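Local structure of enoyl-CoA hydratase (Mycobacterium avium, 3OC7) at residues N31-S36 against L61-G66; L24-P29 against S41-G46. The protein probably catalyses the reversible addition of water to the double bond of 2-enoyl-CoA thioesters in fatty acid metabolism, as other members of the crotonase family do. All coordinates share one frame; numbering follows the deposited sequence.

Interaction 1 of 2, residues N31-S36 against L61-G66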
loop_
_atom_site.group_PDB
_atom_site.type_symbol
_atom_site.label_atom_id
_atom_site.label_comp_id
_atom_site.label_asym_id
_atom_site.label_seq_id
_atom_site.Cartn_x
_atom_site.Cartn_y
_atom_site.Cartn_z
ATOM N N ASN A 31 17.108 13.278 -29.333
ATOM C CA ASN A 31 15.764 12.704 -29.193
ATOM C C ASN A 31 15.185 12.747 -27.764
ATOM O O ASN A 31 14.364 11.902 -27.394
ATOM C CB ASN A 31 15.702 11.280 -29.790
ATOM C CG ASN A 31 16.697 10.318 -29.151
ATOM O OD1 ASN A 31 16.967 9.231 -29.690
ATOM N ND2 ASN A 31 17.237 10.696 -27.996
ATOM N N ARG A 32 15.606 13.743 -26.981
ATOM C CA ARG A 32 15.127 13.926 -25.598
ATOM C C ARG A 32 15.343 12.699 -24.695
ATOM O O ARG A 32 14.457 12.326 -23.912
ATOM C CB ARG A 32 13.642 14.372 -25.574
ATOM C CG ARG A 32 13.378 15.737 -26.217
ATOM C CD ARG A 32 11.881 16.067 -26.371
ATOM N NE ARG A 32 11.217 16.323 -25.087
ATOM C CZ ARG A 32 10.120 15.695 -24.658
ATOM N NH1 ARG A 32 9.525 14.781 -25.417
ATOM N NH2 ARG A 32 9.599 16.003 -23.475
ATOM N N ASN A 33 16.524 12.086 -24.801
ATOM C CA ASN A 33 16.889 10.904 -24.005
ATOM C C ASN A 33 15.959 9.692 -24.217
ATOM O O ASN A 33 15.619 8.968 -23.261
ATOM C CB ASN A 33 17.031 11.267 -22.508
ATOM C CG ASN A 33 18.161 12.279 -22.233
ATOM O OD1 ASN A 33 19.171 12.327 -22.946
ATOM N ND2 ASN A 33 18.013 13.061 -21.157
ATOM N N ALA A 34 15.556 9.467 -25.468
ATOM C CA ALA A 34 14.694 8.324 -25.813
ATOM C C ALA A 34 15.409 6.977 -25.677
ATOM O O ALA A 34 16.636 6.895 -25.786
ATOM C CB ALA A 34 14.112 8.485 -27.236
ATOM N N LEU A 35 14.620 5.920 -25.461
ATOM C CA LEU A 35 15.146 4.557 -25.255
ATOM C C LEU A 35 15.510 3.796 -26.546
ATOM O O LEU A 35 14.878 2.790 -26.885
ATOM C CB LEU A 35 14.173 3.742 -24.395
ATOM C CG LEU A 35 13.913 4.261 -22.978
ATOM C CD1 LEU A 35 12.483 3.951 -22.535
ATOM C CD2 LEU A 35 14.929 3.720 -21.976
ATOM N N SER A 36 16.531 4.278 -27.252
ATOM C CA SER A 36 17.052 3.617 -28.459
ATOM C C SER A 36 17.817 2.331 -28.113
ATOM O O SER A 36 18.212 2.141 -26.955
ATOM C CB SER A 36 17.967 4.581 -29.227
ATOM O OG SER A 36 19.140 4.902 -28.494
ATOM N N LEU A 61 21.530 7.532 -11.133
ATOM C CA LEU A 61 21.066 7.628 -12.524
ATOM C C LEU A 61 20.571 9.068 -12.779
ATOM O O LEU A 61 19.480 9.444 -12.304
ATOM C CB LEU A 61 19.956 6.595 -12.806
ATOM C CG LEU A 61 19.329 6.507 -14.213
ATOM C CD1 LEU A 61 20.359 6.208 -15.335
ATOM C CD2 LEU A 61 18.166 5.480 -14.258
ATOM N N ALA A 62 21.362 9.853 -13.539
ATOM C CA ALA A 62 21.158 11.293 -13.795
ATOM C C ALA A 62 20.852 11.568 -15.285
ATOM O O ALA A 62 20.811 10.624 -16.094
ATOM C CB ALA A 62 22.400 12.079 -13.326
ATOM N N HIS A 63 20.613 12.842 -15.644
ATOM C CA HIS A 63 20.339 13.227 -17.059
ATOM C C HIS A 63 20.852 14.634 -17.390
ATOM O O HIS A 63 20.990 15.478 -16.482
ATOM C CB HIS A 63 18.834 13.111 -17.421
ATOM C CG HIS A 63 17.961 14.147 -16.766
ATOM N ND1 HIS A 63 17.501 15.275 -17.418
ATOM C CD2 HIS A 63 17.438 14.204 -15.514
ATOM C CE1 HIS A 63 16.748 15.986 -16.594
ATOM N NE2 HIS A 63 16.701 15.362 -15.427
ATOM N N THR A 64 21.159 14.852 -18.678
ATOM C CA THR A 64 21.319 16.210 -19.235
ATOM C C THR A 64 19.987 16.656 -19.852
ATOM O O THR A 64 19.082 15.839 -20.070
ATOM C CB THR A 64 22.468 16.299 -20.300
ATOM O OG1 THR A 64 22.162 15.472 -21.427
ATOM C CG2 THR A 64 23.822 15.910 -19.710
ATOM N N GLY A 65 19.872 17.954 -20.127
ATOM C CA GLY A 65 18.680 18.522 -20.779
ATOM C C GLY A 65 17.408 18.669 -19.938
ATOM O O GLY A 65 17.396 18.326 -18.759
ATOM N N GLY A 66 16.335 19.164 -20.563
ATOM C CA GLY A 66 15.067 19.456 -19.881
ATOM C C GLY A 66 14.092 18.292 -19.746
ATOM O O GLY A 66 13.024 18.450 -19.131
HETATM O O HOH W 1 19.713 15.160 -23.281
#
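Asn33 touches His63, the last residue of strand 58-63, and Thr64 just beyond it, and through them ties the loop after strand 21-26 to the next parallel strand of the crotonase-type sheet. Along 61-66, Leu61 to His63 are strand, Leu61 and Ala62 being bonded through their backbones to strands 111-115 and 21-26. His63 CB packs 3.8 Å from Asn33 ND2, and the Asn33 amide and the imidazole are turned 78° apart. With CG between the backbone N and the carbonyl carbon (chi1 70°), the His63 ring swings away from Asn33 and doubles back on its own chain: ND1 donates to Thr64 O at 3.1 Å, while NE2 accounts for a bond to the backbone of Asp116. Thr64 is where the two segments bond directly. Asn33 ND2 donates a hydrogen bond to Thr64 O at 3.2 Å, somewhat bent at the hydrogen (143°), with the oxygen close to the plane of the amide. Asn33 ND2 comes in tilted slightly to one face of the carbonyl plane, His63 ND1 from well above the other, an arrangement that should hold the peptide after Thr64 against rotation. ND2 also serves Thr67 O, so one amide nitrogen bridges the loop across Gly65 and Gly66. The amide oxygen, Asn33 OD1, accepts from Ser28 N, and the Thr64 hydroxyl is bonded to Asn27. Between the Asn33 and Thr64 side chains a water bridges them, 2.9 Å from Asn33 OD1 and 3.1 Å from Thr64 OG1.

Interaction 2 of 2, residues L24-P29 against S41-G46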
loop_
_atom_site.group_PDB
_atom_site.type_symbol
_atom_site.label_atom_id
_atom_site.label_comp_id
_atom_site.label_asym_id
_atom_site.label_seq_id
_atom_site.Cartn_x
_atom_site.Cartn_y
_atom_site.Cartn_z
ATOM N N LEU A 24 25.847 7.430 -13.650
ATOM C CA LEU A 24 25.471 7.124 -15.041
ATOM C C LEU A 24 24.543 8.220 -15.562
ATOM O O LEU A 24 23.414 8.370 -15.052
ATOM C CB LEU A 24 24.770 5.747 -15.136
ATOM C CG LEU A 24 25.483 4.503 -14.584
ATOM C CD1 LEU A 24 24.642 3.240 -14.690
ATOM C CD2 LEU A 24 26.856 4.265 -15.241
ATOM N N THR A 25 24.994 9.000 -16.550
ATOM C CA THR A 25 24.204 10.143 -17.047
ATOM C C THR A 25 23.632 9.890 -18.445
ATOM O O THR A 25 24.389 9.706 -19.415
ATOM C CB THR A 25 25.043 11.483 -17.085
ATOM O OG1 THR A 25 25.681 11.695 -15.814
ATOM C CG2 THR A 25 24.176 12.727 -17.473
ATOM N N LEU A 26 22.302 9.911 -18.557
ATOM C CA LEU A 26 21.624 9.868 -19.875
ATOM C C LEU A 26 21.944 11.162 -20.657
ATOM O O LEU A 26 21.670 12.262 -20.166
ATOM C CB LEU A 26 20.099 9.679 -19.726
ATOM C CG LEU A 26 19.559 8.519 -18.875
ATOM C CD1 LEU A 26 18.054 8.622 -18.676
ATOM C CD2 LEU A 26 19.915 7.179 -19.488
ATOM N N ASN A 27 22.525 11.025 -21.854
ATOM C CA ASN A 27 23.057 12.180 -22.640
ATOM C C ASN A 27 22.818 12.023 -24.159
ATOM O O ASN A 27 23.772 11.895 -24.959
ATOM C CB ASN A 27 24.553 12.392 -22.317
ATOM C CG ASN A 27 25.122 13.699 -22.889
ATOM O OD1 ASN A 27 24.436 14.731 -22.995
ATOM N ND2 ASN A 27 26.410 13.664 -23.229
ATOM N N SER A 28 21.538 12.007 -24.529
ATOM C CA SER A 28 21.082 11.810 -25.912
ATOM C C SER A 28 20.137 12.987 -26.285
ATOM O O SER A 28 18.943 12.785 -26.489
ATOM C CB SER A 28 20.393 10.418 -26.043
ATOM O OG SER A 28 19.947 10.127 -27.363
ATOM N N PRO A 29 20.675 14.235 -26.372
ATOM C CA PRO A 29 19.804 15.411 -26.579
ATOM C C PRO A 29 18.973 15.457 -27.881
ATOM O O PRO A 29 17.864 16.027 -27.873
ATOM C CB PRO A 29 20.781 16.594 -26.517
ATOM C CG PRO A 29 22.123 16.015 -26.820
ATOM C CD PRO A 29 22.090 14.624 -26.230
ATOM N N SER A 41 21.693 -0.632 -24.565
ATOM C CA SER A 41 22.940 -1.426 -24.447
ATOM C C SER A 41 24.006 -0.748 -23.570
ATOM O O SER A 41 24.660 -1.409 -22.737
ATOM C CB SER A 41 23.544 -1.764 -25.833
ATOM O OG SER A 41 22.698 -2.632 -26.567
ATOM N N GLN A 42 24.174 0.567 -23.757
ATOM C CA GLN A 42 25.138 1.331 -22.957
ATOM C C GLN A 42 24.785 1.432 -21.460
ATOM O O GLN A 42 25.693 1.460 -20.618
ATOM C CB GLN A 42 25.426 2.717 -23.576
ATOM C CG GLN A 42 26.208 2.619 -24.930
ATOM C CD GLN A 42 26.316 3.938 -25.696
ATOM O OE1 GLN A 42 26.439 5.010 -25.103
ATOM N NE2 GLN A 42 26.307 3.853 -27.028
ATOM N N LEU A 43 23.483 1.470 -21.129
ATOM C CA LEU A 43 23.058 1.385 -19.713
ATOM C C LEU A 43 23.351 0.017 -19.060
ATOM O O LEU A 43 23.823 -0.042 -17.904
ATOM C CB LEU A 43 21.570 1.717 -19.540
ATOM C CG LEU A 43 21.058 3.119 -19.230
ATOM C CD1 LEU A 43 19.661 3.013 -18.586
ATOM C CD2 LEU A 43 21.975 3.878 -18.282
ATOM N N HIS A 44 23.058 -1.087 -19.767
ATOM C CA HIS A 44 23.452 -2.429 -19.291
ATOM C C HIS A 44 24.979 -2.495 -18.984
ATOM O O HIS A 44 25.393 -2.960 -17.904
ATOM C CB HIS A 44 23.050 -3.546 -20.293
ATOM C CG HIS A 44 21.587 -3.935 -20.273
ATOM N ND1 HIS A 44 21.062 -4.828 -19.355
ATOM C CD2 HIS A 44 20.565 -3.627 -21.116
ATOM C CE1 HIS A 44 19.772 -5.006 -19.602
ATOM N NE2 HIS A 44 19.443 -4.282 -20.658
ATOM N N GLN A 45 25.816 -2.000 -19.911
ATOM C CA GLN A 45 27.274 -2.065 -19.717
ATOM C C GLN A 45 27.727 -1.173 -18.546
ATOM O O GLN A 45 28.594 -1.569 -17.749
ATOM C CB GLN A 45 28.031 -1.711 -21.013
ATOM C CG GLN A 45 29.556 -1.969 -20.960
ATOM C CD GLN A 45 29.913 -3.429 -20.626
ATOM O OE1 GLN A 45 29.464 -4.361 -21.300
ATOM N NE2 GLN A 45 30.708 -3.628 -19.581
ATOM N N GLY A 46 27.101 0.005 -18.408
ATOM C CA GLY A 46 27.409 0.895 -17.270
ATOM C C GLY A 46 27.096 0.306 -15.898
ATOM O O GLY A 46 27.874 0.458 -14.940
#
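Leu24 drives its two methyls against the backbone of Gly46, and this is the close end of the contact. CD2 lies 4.0 Å from Gly46 O and equally near the glycine CA, while CD1 sits 4.0 Å from Gly46 C. One leucine fork thus covers a bare piece of helix where no side chain intervenes. The methyls rest directly on the glycine backbone, with Leu24 CA and Gly46 CA 6.9 Å apart. CG of Leu24 stands anti to the carbonyl carbon (chi1 -55°), and chi2 of 177° extends the chain to CD1, while CD2 branches off to reach Gly46 O and CA. Strand 21-26 and helix 37-52 are the first two elements of a beta-alpha-beta unit completed by strand 58-63, and the leucines here fill the layer between sheet and helix. Leu47 and Val59 continue the packing around Leu24. One turn back along the helix the contact is narrower, a single methyl-to-methyl touch: Leu26 and Leu43 cross at about a right angle, and Leu26 CD2 meets Leu43 CD2 at 4.1 Å. Both are buried nonetheless, for Leu39 also packs on Leu26, and Leu61 and Leu100 on Leu43. Between the two segments everything is van der Waals contact, methyl on methyl at Leu43 and methyls lying against a carbonyl and a CA at Gly46. The loose side lies beyond, where the segments diverge: after Leu26 the chain turns off into a loop that passes through the exposed Pro29, while the helix carries the exposed Ser41 and Gln45 on its solvent side, where Gln45 NE2 bonds to Asp49 OD1.

The two interactions lie on the same side of the chain's centre, their own centres about 9 Å apart, and their segments alternate along the chain: 24-29, 31-36, 41-46, 61-66. Both belong to the beta-alpha-beta unit of strand 21-26, helix 37-52 and strand 58-63, whose two strands are neighbours in the mixed sheet. Interaction 2 seats the helix on the first strand; interaction 1 fastens the loop leading into that helix to the end of the second. They touch directly, through polar groups of the loop 27-33 and Thr64. The buried leucine layer of interaction 2 therefore lies next to the polar bonds of interaction 1.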